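Local coordinates for protein rhodopsin (Rubrobacter xylanophilus, PDB 6KFQ) that binds retinal as a covalently attached chromophore and works as a light-driven, highly thermostable proton pump in the membrane, at residues G12-F20 / L206-L217. Sequence-based numbering, arbitrary orientation.
With RET (retinal), chain R; MPG ([(Z)-octadec-9-enyl] (2R)-2,3-bis(oxidanyl)propanoate), chain K.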
loop_
_atom_site.group_PDB
_atom_site.type_symbol
_atom_site.label_atom_id
_atom_site.label_comp_id
_atom_site.label_asym_id
_atom_site.label_seq_id
_atom_site.Cartn_x
_atom_site.Cartn_y
_atom_site.Cartn_z
ATOM N N GLY A 12 -12.415 -6.935 -6.605
ATOM C CA GLY A 12 -11.356 -7.604 -5.864
ATOM C C GLY A 12 -11.169 -7.038 -4.466
ATOM O O GLY A 12 -11.035 -7.783 -3.492
ATOM N N MET A 13 -11.132 -5.709 -4.356
ATOM C CA MET A 13 -10.977 -5.087 -3.042
ATOM C C MET A 13 -12.225 -5.292 -2.198
ATOM O O MET A 13 -12.137 -5.489 -0.980
ATOM C CB MET A 13 -10.691 -3.596 -3.191
ATOM C CG MET A 13 -9.393 -3.275 -3.902
ATOM S SD MET A 13 -7.986 -3.873 -2.950
ATOM C CE MET A 13 -6.644 -3.239 -3.957
ATOM N N LEU A 14 -13.398 -5.238 -2.830
ATOM C CA LEU A 14 -14.635 -5.470 -2.101
ATOM C C LEU A 14 -14.659 -6.875 -1.524
ATOM O O LEU A 14 -14.927 -7.063 -0.334
ATOM C CB LEU A 14 -15.838 -5.236 -3.023
ATOM C CG LEU A 14 -17.191 -5.546 -2.390
ATOM C CD1 LEU A 14 -17.332 -4.795 -1.079
ATOM C CD2 LEU A 14 -18.311 -5.176 -3.351
ATOM N N LEU A 15 -14.373 -7.878 -2.357
ATOM C CA LEU A 15 -14.384 -9.256 -1.874
ATOM C C LEU A 15 -13.343 -9.463 -0.786
ATOM O O LEU A 15 -13.592 -10.163 0.202
ATOM C CB LEU A 15 -14.139 -10.223 -3.028
ATOM C CG LEU A 15 -15.235 -10.354 -4.085
ATOM C CD1 LEU A 15 -14.813 -11.383 -5.113
ATOM C CD2 LEU A 15 -16.564 -10.752 -3.442
ATOM N N GLY A 16 -12.165 -8.872 -0.955
ATOM C CA GLY A 16 -11.168 -8.942 0.100
ATOM C C GLY A 16 -11.647 -8.314 1.393
ATOM O O GLY A 16 -11.449 -8.874 2.476
ATOM N N THR A 17 -12.292 -7.147 1.302
ATOM C CA THR A 17 -12.785 -6.485 2.510
ATOM C C THR A 17 -13.820 -7.345 3.225
ATOM O O THR A 17 -13.790 -7.484 4.453
ATOM C CB THR A 17 -13.390 -5.125 2.159
ATOM O OG1 THR A 17 -12.438 -4.341 1.436
ATOM C CG2 THR A 17 -13.785 -4.376 3.428
ATOM N N LEU A 18 -14.754 -7.922 2.466
ATOM C CA LEU A 18 -15.779 -8.766 3.065
ATOM C C LEU A 18 -15.166 -10.003 3.705
ATOM O O LEU A 18 -15.559 -10.395 4.811
ATOM C CB LEU A 18 -16.812 -9.165 2.005
ATOM C CG LEU A 18 -17.544 -8.015 1.312
ATOM C CD1 LEU A 18 -18.609 -8.544 0.362
ATOM C CD2 LEU A 18 -18.147 -7.069 2.342
ATOM N N TYR A 19 -14.205 -10.633 3.027
ATOM C CA TYR A 19 -13.567 -11.816 3.598
ATOM C C TYR A 19 -12.787 -11.471 4.858
ATOM O O TYR A 19 -12.836 -12.212 5.846
ATOM C CB TYR A 19 -12.646 -12.476 2.575
ATOM C CG TYR A 19 -12.084 -13.795 3.051
ATOM C CD1 TYR A 19 -10.720 -14.040 3.040
ATOM C CD2 TYR A 19 -12.931 -14.799 3.530
ATOM C CE1 TYR A 19 -10.209 -15.248 3.476
ATOM C CE2 TYR A 19 -12.425 -16.009 3.969
ATOM C CZ TYR A 19 -11.066 -16.232 3.935
ATOM O OH TYR A 19 -10.545 -17.432 4.378
ATOM N N PHE A 20 -12.048 -10.357 4.844
ATOM C CA PHE A 20 -11.299 -9.978 6.040
ATOM C C PHE A 20 -12.239 -9.624 7.183
ATOM O O PHE A 20 -11.957 -9.940 8.343
ATOM C CB PHE A 20 -10.358 -8.808 5.743
ATOM C CG PHE A 20 -9.313 -9.111 4.714
ATOM C CD1 PHE A 20 -9.011 -10.415 4.368
ATOM C CD2 PHE A 20 -8.612 -8.075 4.100
ATOM C CE1 PHE A 20 -8.056 -10.687 3.409
ATOM C CE2 PHE A 20 -7.650 -8.341 3.146
ATOM C CZ PHE A 20 -7.370 -9.648 2.800
ATOM N N LEU A 206 -4.018 -5.309 -5.904
ATOM C CA LEU A 206 -4.668 -6.499 -5.365
ATOM C C LEU A 206 -3.668 -7.387 -4.635
ATOM O O LEU A 206 -3.972 -7.924 -3.563
ATOM C CB LEU A 206 -5.366 -7.263 -6.489
ATOM C CG LEU A 206 -6.642 -6.588 -6.987
ATOM C CD1 LEU A 206 -7.110 -7.227 -8.274
ATOM C CD2 LEU A 206 -7.737 -6.676 -5.927
ATOM N N LEU A 207 -2.463 -7.533 -5.185
ATOM C CA LEU A 207 -1.438 -8.325 -4.513
ATOM C C LEU A 207 -0.969 -7.642 -3.232
ATOM O O LEU A 207 -0.858 -8.278 -2.178
ATOM C CB LEU A 207 -0.261 -8.557 -5.459
ATOM C CG LEU A 207 -0.569 -9.382 -6.717
ATOM C CD1 LEU A 207 0.689 -9.464 -7.587
ATOM C CD2 LEU A 207 -1.080 -10.789 -6.344
ATOM N N ALA A 208 -0.684 -6.341 -3.309
ATOM C CA ALA A 208 -0.126 -5.612 -2.174
ATOM C C ALA A 208 -1.126 -5.395 -1.046
ATOM O O ALA A 208 -0.700 -5.054 0.070
ATOM C CB ALA A 208 0.426 -4.259 -2.653
ATOM N N LYS A 209 -2.428 -5.604 -1.296
ATOM C CA LYS A 209 -3.463 -5.399 -0.286
ATOM C C LYS A 209 -4.230 -6.677 0.011
ATOM O O LYS A 209 -4.277 -7.100 1.171
ATOM C CB LYS A 209 -4.436 -4.288 -0.717
ATOM C CG LYS A 209 -3.793 -2.883 -0.783
ATOM C CD LYS A 209 -4.796 -1.781 -1.124
ATOM C CE LYS A 209 -4.151 -0.394 -1.006
ATOM N NZ LYS A 209 -3.357 -0.030 -2.211
ATOM N N VAL A 210 -4.845 -7.300 -0.994
ATOM C CA VAL A 210 -5.577 -8.537 -0.739
ATOM C C VAL A 210 -4.618 -9.701 -0.553
ATOM O O VAL A 210 -4.807 -10.525 0.341
ATOM C CB VAL A 210 -6.584 -8.809 -1.870
ATOM C CG1 VAL A 210 -7.269 -10.174 -1.645
ATOM C CG2 VAL A 210 -7.621 -7.706 -1.920
ATOM N N GLY A 211 -3.575 -9.787 -1.381
ATOM C CA GLY A 211 -2.587 -10.836 -1.183
ATOM C C GLY A 211 -1.876 -10.695 0.149
ATOM O O GLY A 211 -1.786 -11.647 0.928
ATOM N N PHE A 212 -1.351 -9.495 0.418
ATOM C CA PHE A 212 -0.797 -9.160 1.727
ATOM C C PHE A 212 -1.754 -9.547 2.850
ATOM O O PHE A 212 -1.386 -10.292 3.766
ATOM C CB PHE A 212 -0.476 -7.654 1.729
ATOM C CG PHE A 212 0.167 -7.120 2.991
ATOM C CD1 PHE A 212 -0.603 -6.818 4.101
ATOM C CD2 PHE A 212 1.524 -6.807 3.014
ATOM C CE1 PHE A 212 -0.022 -6.281 5.243
ATOM C CE2 PHE A 212 2.111 -6.247 4.152
ATOM C CZ PHE A 212 1.341 -5.996 5.261
ATOM N N GLY A 213 -3.006 -9.082 2.777
ATOM C CA GLY A 213 -3.925 -9.294 3.878
ATOM C C GLY A 213 -4.307 -10.747 4.072
ATOM O O GLY A 213 -4.481 -11.198 5.207
ATOM N N LEU A 214 -4.444 -11.495 2.977
ATOM C CA LEU A 214 -4.705 -12.929 3.088
ATOM C C LEU A 214 -3.577 -13.635 3.826
ATOM O O LEU A 214 -3.825 -14.458 4.716
ATOM C CB LEU A 214 -4.881 -13.534 1.701
ATOM C CG LEU A 214 -6.272 -13.432 1.088
ATOM C CD1 LEU A 214 -6.237 -13.816 -0.384
ATOM C CD2 LEU A 214 -7.235 -14.338 1.861
ATOM N N LEU A 215 -2.330 -13.328 3.462
ATOM C CA LEU A 215 -1.181 -13.932 4.126
ATOM C C LEU A 215 -1.112 -13.534 5.594
ATOM O O LEU A 215 -0.850 -14.377 6.459
ATOM C CB LEU A 215 0.102 -13.535 3.400
ATOM C CG LEU A 215 0.248 -14.104 1.992
ATOM C CD1 LEU A 215 1.464 -13.513 1.295
ATOM C CD2 LEU A 215 0.314 -15.630 2.030
ATOM N N LEU A 216 -1.358 -12.258 5.896
ATOM C CA LEU A 216 -1.307 -11.792 7.280
ATOM C C LEU A 216 -2.392 -12.455 8.126
ATOM O O LEU A 216 -2.111 -13.083 9.156
ATOM C CB LEU A 216 -1.455 -10.267 7.322
ATOM C CG LEU A 216 -1.530 -9.689 8.739
ATOM C CD1 LEU A 216 -0.280 -10.042 9.521
ATOM C CD2 LEU A 216 -1.738 -8.178 8.699
ATOM N N LEU A 217 -3.646 -12.315 7.702
ATOM C CA LEU A 217 -4.771 -12.724 8.538
ATOM C C LEU A 217 -4.961 -14.234 8.581
ATOM O O LEU A 217 -5.673 -14.723 9.463
ATOM C CB LEU A 217 -6.053 -12.045 8.055
ATOM C CG LEU A 217 -5.963 -10.518 8.073
ATOM C CD1 LEU A 217 -7.314 -9.880 7.774
ATOM C CD2 LEU A 217 -5.416 -10.027 9.405
HETATM C C1 RET R . 4.945 6.901 -6.921
HETATM C C2 RET R . 5.508 7.909 -7.933
HETATM C C3 RET R . 6.705 8.700 -7.448
HETATM C C4 RET R . 7.823 7.783 -6.992
HETATM C C5 RET R . 7.352 6.593 -6.184
HETATM C C6 RET R . 6.056 6.246 -6.075
HETATM C C7 RET R . 5.690 5.083 -5.280
HETATM C C8 RET R . 4.469 4.609 -4.912
HETATM C C9 RET R . 4.136 3.440 -4.129
HETATM C C10 RET R . 2.848 3.061 -4.055
HETATM C C11 RET R . 2.298 1.947 -3.337
HETATM C C12 RET R . 0.988 1.724 -3.335
HETATM C C13 RET R . 0.285 0.664 -2.649
HETATM C C14 RET R . -1.070 0.667 -2.669
HETATM C C15 RET R . -1.959 -0.260 -2.030
HETATM C C16 RET R . 3.952 7.654 -6.024
HETATM C C17 RET R . 4.171 5.873 -7.768
HETATM C C18 RET R . 8.460 5.973 -5.379
HETATM C C19 RET R . 5.246 2.687 -3.452
HETATM C C20 RET R . 1.096 -0.367 -1.918
HETATM C C15 MPG K . -1.096 -14.108 -1.707
HETATM C C16 MPG K . -0.109 -14.151 -2.847
HETATM C C17 MPG K . 0.669 -12.883 -3.059
HETATM C C18 MPG K . 1.609 -12.952 -4.239
#
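Phe20 enters as a knob into the hole between Val210, Gly213, Leu214 and Leu217, joining the first and seventh transmembrane helices of the microbial rhodopsin bundle. The axes of segments 12-20 and 206-217 come within 9.9 Å at 19°. This ring is the tight part of the contact. Its CZ lies 3.5 Å from Gly213 C, and glycine suits that place because a CB there would collide with the ring. Val210 O stands at the ring's edge, in its plane, while Leu217 brings CD1 to within 3.7 Å of Phe20 CG, and Gly16 O lies above one face, offset toward the rim. With CG anti to the carbonyl carbon (chi1 -62°), the phenyl is directed across to the seventh helix. An alanine in place of Phe20 would probably leave a gap over Gly213 and take from Leu217 its aromatic neighbour.

One turn and more earlier, two glycines let the helices close up. Gly16, its CA 5.7 Å from Val210 CA, leaves room for Val210 CG2, and Leu206 CD2 rests 3.7 Å from Gly12 CA, where any CB would clash. Met13, unbranched and flexible, bends at chi2 (-64°) and rests its sulfur against Val210 CG2 and Leu206 CD2, both on one side of it.

On the outer side the contact thins to a single methyl: exposed Tyr19 meets Leu214 CD2 with its ring edge, CE1 3.5 Å away, the two side chains crossing at about a right angle.

The inner side leads to the chromophore. Lys209 sits in a pi-bulge, where Gly211 N bonds to Leu206 O; its chain leaves the contact for retinal, touching Ile41 of helix 32-53 and Asp74 and Thr78 of helix 70-90. Met13 CE packs 3.7 Å from Lys209 CD, two bonds before the NZ joined covalently to retinal C15.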